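Local coordinates for protein glutamate racemase (Escherichia coli, PDB 2JFN) that belongs to the Asp/Glu/hydantoin racemase family, a group of two-domain alpha/beta enzymes, and holds glutamic acid in a pocket between its two sheets, at residues A[23-28]-A[83-88]; A[128-133]-A[153-158]; A[54-59]-A[256-261]. One frame throughout, in Å; residues are numbered along the deposited sequence.

Contact 1 of 3, residues A[23-28]-A[83-88]; sequences TVLVFD and YPLALA. With GLU (glutamic acid), chain B.
Thr23 and Leu25 bind the backbone of Ala86 and Leu87, where the loop after Tyr83 runs into strand 87-90. Thr23 O accepts from Ala86 N at 2.8 Å, and Leu87 N adds a weak second bond to the same oxygen. Two residues further on, Leu25 N gives a nearly straight bond (168°) to Leu87 O, at 2.9 Å. Val24 pairs with Leu87 and Leu25 with Ala88 in parallel register. The CA hydrogens of Val24 and Ala88 also point at carbonyl oxygens across the pair.

Apolar packing lies on both faces of the sheet. On one, Val24 CG1 lies 3.9 Å from Leu87 CD2, the two side chains running alongside and pointing the same way. Helix 228-241 packs on Leu87 there. On the other, Leu25 CD2 meets Leu85 CD1 at 4.0 Å and also touches Ala88 CB. Val79 of helix 65-82 packs against both leucines. Thr23 CG2 lies anti to the backbone N (OG1 chi1 -64°), which turns this methyl to Leu85 CD2 at 3.7 Å.

Polar side-chain contacts are few. A water links Thr23 OG1 to Pro84 O, and OG1 also bonds to His48. At the far end of the strand, Asp28 OD2 accepts from the amino N of the bound glutamic acid at 2.8 Å. This is a parallel strand pair of an alpha/beta sheet, with the ligand pocket at the C-terminal end of strand 21-28.

Contact 2 of 3, residues A[128-133]-A[153-158]; sequences GIVGLL and NECQIE
Val130 and Ile157 are paired across two parallel strands, and their side chains lie side by side, pointing the same way. Val130 has the largest area buried by the contact. Its CB meets Ile157 CD1 at 3.6 Å, and its CG2 reaches Cys155 SG at 3.9 Å. Ile157 has CG1 anti to its carbonyl carbon (chi1 -59°), and a second bend at chi2 lays CD1 against the valine. Ala121 of helix 118-124 and Ile148 of helix 142-150 pack on this same apolar patch.

The backbone of Val130 is bonded through both its N and its O to the neighbouring strand. Its N donates to Gln156 O at 3.0 Å, and its O accepts from Glu158 N at 2.8 Å.

Glu158 and Gln156 lie on the other face, with Ile129. Glu158 runs alongside Ile129, its CG 4.0 Å from Ile129 CG2. Its carbonyl O accepts from Leu132 N. Gln156 N donates to Gly128 O at 3.0 Å.

The strands belong to the beta-alpha-beta unit of strand 129-134, helix 142-150 and strand 156-161. On the Ile129 face the aliphatic part of Glu158 gives the sound packing contact. The pairing thus rests on four main-chain bonds, with apolar packing mainly on the Val130 face, under the helices.

Contact 3 of 3, residues A[54-59]-A[256-261]; sequences DNVAFP and CMAMTP. With GLU (glutamic acid), chain B.
Asn55 has its CG between the backbone N and the carbonyl carbon (chi1 62°), which carries the amide across to the backbone of Met257 and Ala258. Val56 CG2, anti to its own carbonyl carbon, is placed beside the same two residues.

The amide of Asn55 uses both of its ends. OD1 accepts from Met257 N at 2.8 Å, nearly in line with the side-chain C=O (163°), and from Ala258 N in a weak bond. ND2 donates to Ala258 O at 2.8 Å, with this oxygen tilted slightly from the amide plane. ND2 also gives a hydrogen bond to a water that is held by Thr260 OG1. Two good bonds, one at each end, and the weak third fix the rotation of the amide.

Both segments are loops that follow neighbouring parallel strands, 48-53 and 253-256, of one sheet. Asn55 ties these loops together just beyond the strand ends. Thr260 sits at the N-cap of helix 261-264, where its OG1 accepts from Ala263 N. Asp54 forms an Asx motif: its OD1 accepts from Ala57 N at 3.1 Å, from above the carboxylate plane. Its OD2 bonds to Tyr60 and makes a salt bridge with Arg71.

Apolar contact flanks the amide. Val56 CG2 is 3.6 Å from Met257 CB and tight against Ala258 CB, at 3.4 Å. The CG of Met257 also lies 3.5 Å from the carboxylate oxygen Asp54 OD1; the two side chains cross at about a right angle. Further along, a cis peptide precedes Pro59, and Phe58 CD1 lies 3.6 Å from OE2 of the bound glutamic acid.

How the contacts relate
Contact 1 is the most buried of the three; contacts 2 and 3 are partly buried. Contact 1 lies in the mixed sheet, and contact 3 joins loops that leave two strands of that sheet. The two meet directly: Asp28 O and Asp54 N are 3.2 Å apart, a probable hydrogen bond. Both also touch the bound glutamic acid. Contact 2 lies in the separate parallel sheet, on the opposite side of the chain's centre, with its centre about 34 Å from that of contact 1. Contacts 1 and 2 are strand pairs joined by main-chain bonds and apolar packing. In contact 3, between two loops, the direct cross-segment hydrogen bonds all run through the side-chain amide of Asn55.

Contact 1 of 3, residues A[23-28]-A[83-88]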
loop_
_atom_site.group_PDB
_atom_site.type_symbol
_atom_site.label_atom_id
_atom_site.label_comp_id
_atom_site.label_asym_id
_atom_site.label_seq_id
_atom_site.Cartn_x
_atom_site.Cartn_y
_atom_site.Cartn_z
ATOM N N THR A 23 2.757 -14.381 -13.252
ATOM C CA THR A 23 3.283 -14.148 -11.919
ATOM C C THR A 23 3.265 -12.662 -11.608
ATOM O O THR A 23 3.873 -11.857 -12.315
ATOM C CB THR A 23 4.730 -14.673 -11.817
ATOM O OG1 THR A 23 4.727 -16.096 -11.989
ATOM C CG2 THR A 23 5.337 -14.315 -10.466
ATOM N N VAL A 24 2.558 -12.305 -10.545
ATOM C CA VAL A 24 2.463 -10.919 -10.127
ATOM C C VAL A 24 2.988 -10.719 -8.714
ATOM O O VAL A 24 2.575 -11.404 -7.778
ATOM C CB VAL A 24 1.004 -10.421 -10.190
ATOM C CG1 VAL A 24 0.897 -9.037 -9.578
ATOM C CG2 VAL A 24 0.538 -10.394 -11.644
ATOM N N LEU A 25 3.906 -9.771 -8.575
ATOM C CA LEU A 25 4.477 -9.450 -7.279
ATOM C C LEU A 25 3.776 -8.231 -6.701
ATOM O O LEU A 25 3.564 -7.244 -7.401
ATOM C CB LEU A 25 5.970 -9.129 -7.407
ATOM C CG LEU A 25 6.605 -8.448 -6.188
ATOM C CD1 LEU A 25 6.609 -9.408 -4.993
ATOM C CD2 LEU A 25 8.032 -8.004 -6.529
ATOM N N VAL A 26 3.400 -8.321 -5.430
ATOM C CA VAL A 26 2.798 -7.202 -4.722
ATOM C C VAL A 26 3.761 -6.970 -3.548
ATOM O O VAL A 26 3.970 -7.866 -2.721
ATOM C CB VAL A 26 1.384 -7.525 -4.195
ATOM C CG1 VAL A 26 0.829 -6.318 -3.452
ATOM C CG2 VAL A 26 0.453 -7.887 -5.372
ATOM N N PHE A 27 4.361 -5.782 -3.505
ATOM C CA PHE A 27 5.335 -5.426 -2.475
ATOM C C PHE A 27 4.930 -4.278 -1.556
ATOM O O PHE A 27 4.273 -3.330 -1.978
ATOM C CB PHE A 27 6.667 -5.042 -3.130
ATOM C CG PHE A 27 7.658 -4.422 -2.175
ATOM C CD1 PHE A 27 8.464 -5.223 -1.366
ATOM C CD2 PHE A 27 7.740 -3.040 -2.039
ATOM C CE1 PHE A 27 9.334 -4.655 -0.434
ATOM C CE2 PHE A 27 8.607 -2.459 -1.108
ATOM C CZ PHE A 27 9.403 -3.268 -0.304
ATOM N N ASP A 28 5.342 -4.375 -0.297
ATOM C CA ASP A 28 5.102 -3.334 0.700
ATOM C C ASP A 28 6.115 -3.521 1.811
ATOM O O ASP A 28 6.759 -4.567 1.907
ATOM C CB ASP A 28 3.701 -3.424 1.318
ATOM C CG ASP A 28 3.435 -2.288 2.306
ATOM O OD1 ASP A 28 2.777 -2.508 3.346
ATOM O OD2 ASP A 28 3.895 -1.159 2.041
ATOM N N TYR A 83 11.338 -16.169 -9.148
ATOM C CA TYR A 83 10.327 -16.311 -10.197
ATOM C C TYR A 83 10.334 -15.161 -11.193
ATOM O O TYR A 83 10.317 -13.994 -10.798
ATOM C CB TYR A 83 8.906 -16.361 -9.614
ATOM C CG TYR A 83 8.544 -17.578 -8.800
ATOM C CD1 TYR A 83 8.653 -17.570 -7.413
ATOM C CD2 TYR A 83 8.052 -18.729 -9.417
ATOM C CE1 TYR A 83 8.277 -18.675 -6.658
ATOM C CE2 TYR A 83 7.673 -19.839 -8.670
ATOM C CZ TYR A 83 7.787 -19.806 -7.296
ATOM O OH TYR A 83 7.411 -20.905 -6.553
ATOM N N PRO A 84 10.380 -15.471 -12.498
ATOM C CA PRO A 84 10.359 -14.384 -13.479
ATOM C C PRO A 84 9.015 -13.693 -13.223
ATOM O O PRO A 84 8.024 -14.361 -12.932
ATOM C CB PRO A 84 10.382 -15.126 -14.810
ATOM C CG PRO A 84 11.244 -16.326 -14.493
ATOM C CD PRO A 84 10.711 -16.760 -13.139
ATOM N N LEU A 85 8.979 -12.371 -13.319
ATOM C CA LEU A 85 7.749 -11.635 -13.042
ATOM C C LEU A 85 7.067 -11.080 -14.283
ATOM O O LEU A 85 7.724 -10.611 -15.201
ATOM C CB LEU A 85 8.049 -10.475 -12.088
ATOM C CG LEU A 85 8.767 -10.803 -10.776
ATOM C CD1 LEU A 85 9.104 -9.516 -10.024
ATOM C CD2 LEU A 85 7.891 -11.712 -9.937
ATOM N N ALA A 86 5.743 -11.152 -14.310
ATOM C CA ALA A 86 4.988 -10.598 -15.422
ATOM C C ALA A 86 4.735 -9.126 -15.079
ATOM O O ALA A 86 4.660 -8.270 -15.955
ATOM C CB ALA A 86 3.659 -11.347 -15.586
ATOM N N LEU A 87 4.638 -8.833 -13.785
ATOM C CA LEU A 87 4.377 -7.473 -13.333
ATOM C C LEU A 87 4.596 -7.358 -11.829
ATOM O O LEU A 87 4.414 -8.328 -11.094
ATOM C CB LEU A 87 2.927 -7.102 -13.678
ATOM C CG LEU A 87 2.278 -5.810 -13.176
ATOM C CD1 LEU A 87 1.090 -5.486 -14.077
ATOM C CD2 LEU A 87 1.818 -5.962 -11.724
ATOM N N ALA A 88 4.986 -6.169 -11.383
ATOM C CA ALA A 88 5.209 -5.912 -9.967
ATOM C C ALA A 88 4.478 -4.645 -9.530
ATOM O O ALA A 88 4.446 -3.643 -10.251
ATOM C CB ALA A 88 6.693 -5.767 -9.684
HETATM N N GLU B . 2.190 0.651 3.402
HETATM C CA GLU B . 2.723 1.935 3.867
HETATM C C GLU B . 2.742 2.902 2.699
HETATM O O GLU B . 1.792 2.882 1.834
HETATM C CB GLU B . 4.141 1.737 4.424
HETATM C CG GLU B . 4.302 2.482 5.768
HETATM C CD GLU B . 5.766 2.551 6.182
HETATM O OE1 GLU B . 6.180 3.525 6.806
HETATM O OE2 GLU B . 6.544 1.632 5.906
HETATM O OXT GLU B . 3.693 3.744 2.579
HETATM O O HOH W 1 7.088 -16.930 -12.588
#

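Contact 2 of 3, residues A[128-133]-A[153-158]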
loop_
_atom_site.group_PDB
_atom_site.type_symbol
_atom_site.label_atom_id
_atom_site.label_comp_id
_atom_site.label_asym_id
_atom_site.label_seq_id
_atom_site.Cartn_x
_atom_site.Cartn_y
_atom_site.Cartn_z
ATOM N N GLY A 128 -16.234 20.422 -0.492
ATOM C CA GLY A 128 -14.936 20.954 -0.862
ATOM C C GLY A 128 -13.829 20.726 0.153
ATOM O O GLY A 128 -12.727 21.242 -0.017
ATOM N N ILE A 129 -14.110 19.965 1.209
ATOM C CA ILE A 129 -13.100 19.684 2.229
ATOM C C ILE A 129 -12.630 18.237 2.066
ATOM O O ILE A 129 -13.363 17.299 2.372
ATOM C CB ILE A 129 -13.657 19.824 3.661
ATOM C CG1 ILE A 129 -14.568 21.052 3.775
ATOM C CG2 ILE A 129 -12.496 19.924 4.647
ATOM C CD1 ILE A 129 -13.846 22.375 3.783
ATOM N N VAL A 130 -11.405 18.063 1.586
ATOM C CA VAL A 130 -10.861 16.730 1.386
ATOM C C VAL A 130 -9.721 16.456 2.355
ATOM O O VAL A 130 -8.772 17.235 2.459
ATOM C CB VAL A 130 -10.355 16.556 -0.059
ATOM C CG1 VAL A 130 -9.693 15.193 -0.227
ATOM C CG2 VAL A 130 -11.522 16.695 -1.026
ATOM N N GLY A 131 -9.825 15.346 3.072
ATOM C CA GLY A 131 -8.787 14.987 4.016
ATOM C C GLY A 131 -7.819 13.972 3.430
ATOM O O GLY A 131 -8.185 13.156 2.583
ATOM N N LEU A 132 -6.568 14.035 3.871
ATOM C CA LEU A 132 -5.559 13.094 3.415
ATOM C C LEU A 132 -4.919 12.457 4.633
ATOM O O LEU A 132 -4.265 13.139 5.428
ATOM C CB LEU A 132 -4.484 13.799 2.580
ATOM C CG LEU A 132 -3.268 12.948 2.160
ATOM C CD1 LEU A 132 -3.704 11.770 1.292
ATOM C CD2 LEU A 132 -2.283 13.827 1.392
ATOM N N LEU A 133 -5.148 11.161 4.802
ATOM C CA LEU A 133 -4.559 10.419 5.911
ATOM C C LEU A 133 -3.397 9.650 5.311
ATOM O O LEU A 133 -3.582 8.855 4.389
ATOM C CB LEU A 133 -5.548 9.418 6.509
ATOM C CG LEU A 133 -6.618 9.909 7.471
ATOM C CD1 LEU A 133 -7.413 8.706 7.955
ATOM C CD2 LEU A 133 -5.966 10.627 8.655
ATOM N N ASN A 153 -7.006 21.791 -6.879
ATOM C CA ASN A 153 -6.914 23.247 -6.827
ATOM C C ASN A 153 -8.254 23.881 -6.455
ATOM O O ASN A 153 -8.304 25.006 -5.960
ATOM C CB ASN A 153 -6.447 23.781 -8.186
ATOM C CG ASN A 153 -6.098 25.260 -8.149
ATOM O OD1 ASN A 153 -5.768 25.856 -9.177
ATOM N ND2 ASN A 153 -6.160 25.859 -6.964
ATOM N N GLU A 154 -9.340 23.152 -6.688
ATOM C CA GLU A 154 -10.674 23.659 -6.389
ATOM C C GLU A 154 -11.217 23.276 -5.014
ATOM O O GLU A 154 -12.369 23.581 -4.692
ATOM C CB GLU A 154 -11.651 23.210 -7.482
ATOM C CG GLU A 154 -11.355 21.835 -8.083
ATOM C CD GLU A 154 -11.371 20.719 -7.054
ATOM O OE1 GLU A 154 -12.408 20.545 -6.375
ATOM O OE2 GLU A 154 -10.345 20.013 -6.929
ATOM N N CYS A 155 -10.396 22.617 -4.200
ATOM C CA CYS A 155 -10.824 22.216 -2.862
ATOM C C CYS A 155 -9.695 22.386 -1.854
ATOM O O CYS A 155 -8.530 22.483 -2.230
ATOM C CB CYS A 155 -11.297 20.757 -2.864
ATOM S SG CYS A 155 -10.011 19.547 -3.260
ATOM N N GLN A 156 -10.044 22.428 -0.572
ATOM C CA GLN A 156 -9.041 22.579 0.470
ATOM C C GLN A 156 -8.657 21.212 1.022
ATOM O O GLN A 156 -9.514 20.387 1.336
ATOM C CB GLN A 156 -9.559 23.478 1.597
ATOM C CG GLN A 156 -10.737 22.923 2.367
ATOM C CD GLN A 156 -11.131 23.811 3.533
ATOM O OE1 GLN A 156 -11.509 24.971 3.347
ATOM N NE2 GLN A 156 -11.041 23.268 4.745
ATOM N N ILE A 157 -7.356 20.982 1.140
ATOM C CA ILE A 157 -6.848 19.710 1.628
ATOM C C ILE A 157 -6.391 19.761 3.075
ATOM O O ILE A 157 -5.571 20.594 3.451
ATOM C CB ILE A 157 -5.667 19.227 0.760
ATOM C CG1 ILE A 157 -6.119 19.072 -0.692
ATOM C CG2 ILE A 157 -5.112 17.919 1.305
ATOM C CD1 ILE A 157 -7.264 18.099 -0.891
ATOM N N GLU A 158 -6.936 18.858 3.881
ATOM C CA GLU A 158 -6.576 18.757 5.287
ATOM C C GLU A 158 -5.679 17.531 5.417
ATOM O O GLU A 158 -6.155 16.402 5.315
ATOM C CB GLU A 158 -7.822 18.563 6.152
ATOM C CG GLU A 158 -8.789 19.733 6.152
ATOM C CD GLU A 158 -8.153 21.009 6.664
ATOM O OE1 GLU A 158 -7.467 20.958 7.707
ATOM O OE2 GLU A 158 -8.345 22.064 6.026
#

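Contact 3 of 3, residues A[54-59]-A[256-261]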
loop_
_atom_site.group_PDB
_atom_site.type_symbol
_atom_site.label_atom_id
_atom_site.label_comp_id
_atom_site.label_asym_id
_atom_site.label_seq_id
_atom_site.Cartn_x
_atom_site.Cartn_y
_atom_site.Cartn_z
ATOM N N ASP A 54 8.991 -6.174 3.557
ATOM C CA ASP A 54 10.287 -5.900 4.173
ATOM C C ASP A 54 10.196 -5.715 5.686
ATOM O O ASP A 54 10.305 -4.597 6.188
ATOM C CB ASP A 54 10.901 -4.650 3.537
ATOM C CG ASP A 54 12.369 -4.478 3.891
ATOM O OD1 ASP A 54 12.896 -5.293 4.685
ATOM O OD2 ASP A 54 12.992 -3.528 3.374
ATOM N N ASN A 55 10.023 -6.813 6.417
ATOM C CA ASN A 55 9.919 -6.727 7.862
ATOM C C ASN A 55 11.245 -6.319 8.497
ATOM O O ASN A 55 11.277 -5.926 9.657
ATOM C CB ASN A 55 9.420 -8.060 8.448
ATOM C CG ASN A 55 10.365 -9.218 8.179
ATOM O OD1 ASN A 55 10.756 -9.474 7.036
ATOM N ND2 ASN A 55 10.728 -9.936 9.238
ATOM N N VAL A 56 12.327 -6.390 7.726
ATOM C CA VAL A 56 13.657 -6.019 8.213
ATOM C C VAL A 56 13.871 -4.502 8.282
ATOM O O VAL A 56 14.477 -3.995 9.230
ATOM C CB VAL A 56 14.769 -6.636 7.317
ATOM C CG1 VAL A 56 16.123 -5.983 7.608
ATOM C CG2 VAL A 56 14.859 -8.136 7.568
ATOM N N ALA A 57 13.367 -3.775 7.289
ATOM C CA ALA A 57 13.556 -2.334 7.266
ATOM C C ALA A 57 12.290 -1.526 7.554
ATOM O O ALA A 57 12.329 -0.298 7.560
ATOM C CB ALA A 57 14.166 -1.914 5.937
ATOM N N PHE A 58 11.170 -2.205 7.786
ATOM C CA PHE A 58 9.925 -1.508 8.113
ATOM C C PHE A 58 10.204 -0.789 9.434
ATOM O O PHE A 58 10.834 -1.367 10.318
ATOM C CB PHE A 58 8.785 -2.510 8.327
ATOM C CG PHE A 58 7.531 -1.889 8.874
ATOM C CD1 PHE A 58 6.578 -1.337 8.019
ATOM C CD2 PHE A 58 7.328 -1.806 10.249
ATOM C CE1 PHE A 58 5.442 -0.709 8.526
ATOM C CE2 PHE A 58 6.191 -1.177 10.768
ATOM C CZ PHE A 58 5.248 -0.628 9.906
ATOM N N PRO A 59 9.723 0.458 9.602
ATOM C CA PRO A 59 8.933 1.278 8.674
ATOM C C PRO A 59 9.778 2.126 7.723
ATOM O O PRO A 59 10.847 2.622 8.090
ATOM C CB PRO A 59 8.100 2.143 9.617
ATOM C CG PRO A 59 9.077 2.431 10.709
ATOM C CD PRO A 59 9.747 1.078 10.944
ATOM N N CYS A 256 9.176 -13.000 3.360
ATOM C CA CYS A 256 9.535 -12.000 4.360
ATOM C C CYS A 256 11.050 -11.868 4.175
ATOM O O CYS A 256 11.667 -12.711 3.515
ATOM C CB CYS A 256 9.184 -12.464 5.780
ATOM S SG CYS A 256 9.969 -13.995 6.311
ATOM N N MET A 257 11.661 -10.823 4.725
ATOM C CA MET A 257 13.106 -10.668 4.558
ATOM C C MET A 257 13.879 -11.293 5.719
ATOM O O MET A 257 15.095 -11.464 5.648
ATOM C CB MET A 257 13.477 -9.189 4.399
ATOM C CG MET A 257 12.778 -8.495 3.226
ATOM S SD MET A 257 12.819 -9.420 1.651
ATOM C CE MET A 257 11.074 -9.371 1.181
ATOM N N ALA A 258 13.158 -11.647 6.775
ATOM C CA ALA A 258 13.756 -12.277 7.945
ATOM C C ALA A 258 12.672 -13.088 8.635
ATOM O O ALA A 258 11.581 -12.583 8.893
ATOM C CB ALA A 258 14.311 -11.223 8.901
ATOM N N MET A 259 12.970 -14.349 8.922
ATOM C CA MET A 259 12.007 -15.220 9.579
ATOM C C MET A 259 12.028 -14.915 11.070
ATOM O O MET A 259 12.670 -15.614 11.855
ATOM C CB MET A 259 12.368 -16.682 9.317
ATOM C CG MET A 259 11.254 -17.665 9.618
ATOM S SD MET A 259 9.779 -17.366 8.623
ATOM C CE MET A 259 10.271 -18.011 7.051
ATOM N N THR A 260 11.328 -13.852 11.447
ATOM C CA THR A 260 11.249 -13.406 12.830
ATOM C C THR A 260 9.906 -13.797 13.429
ATOM O O THR A 260 8.992 -14.214 12.715
ATOM C CB THR A 260 11.340 -11.879 12.916
ATOM O OG1 THR A 260 10.174 -11.307 12.303
ATOM C CG2 THR A 260 12.582 -11.374 12.205
ATOM N N PRO A 261 9.764 -13.663 14.754
ATOM C CA PRO A 261 8.475 -14.022 15.346
ATOM C C PRO A 261 7.378 -13.128 14.769
ATOM O O PRO A 261 6.274 -13.590 14.504
ATOM C CB PRO A 261 8.706 -13.789 16.838
ATOM C CG PRO A 261 10.164 -14.154 16.995
ATOM C CD PRO A 261 10.787 -13.464 15.801
HETATM N N GLU B . 2.190 0.651 3.402
HETATM C CA GLU B . 2.723 1.935 3.867
HETATM C C GLU B . 2.742 2.902 2.699
HETATM O O GLU B . 1.792 2.882 1.834
HETATM C CB GLU B . 4.141 1.737 4.424
HETATM C CG GLU B . 4.302 2.482 5.768
HETATM C CD GLU B . 5.766 2.551 6.182
HETATM O OE1 GLU B . 6.180 3.525 6.806
HETATM O OE2 GLU B . 6.544 1.632 5.906
HETATM O OXT GLU B . 3.693 3.744 2.579
HETATM O O HOH W 2 9.888 -8.761 11.893
#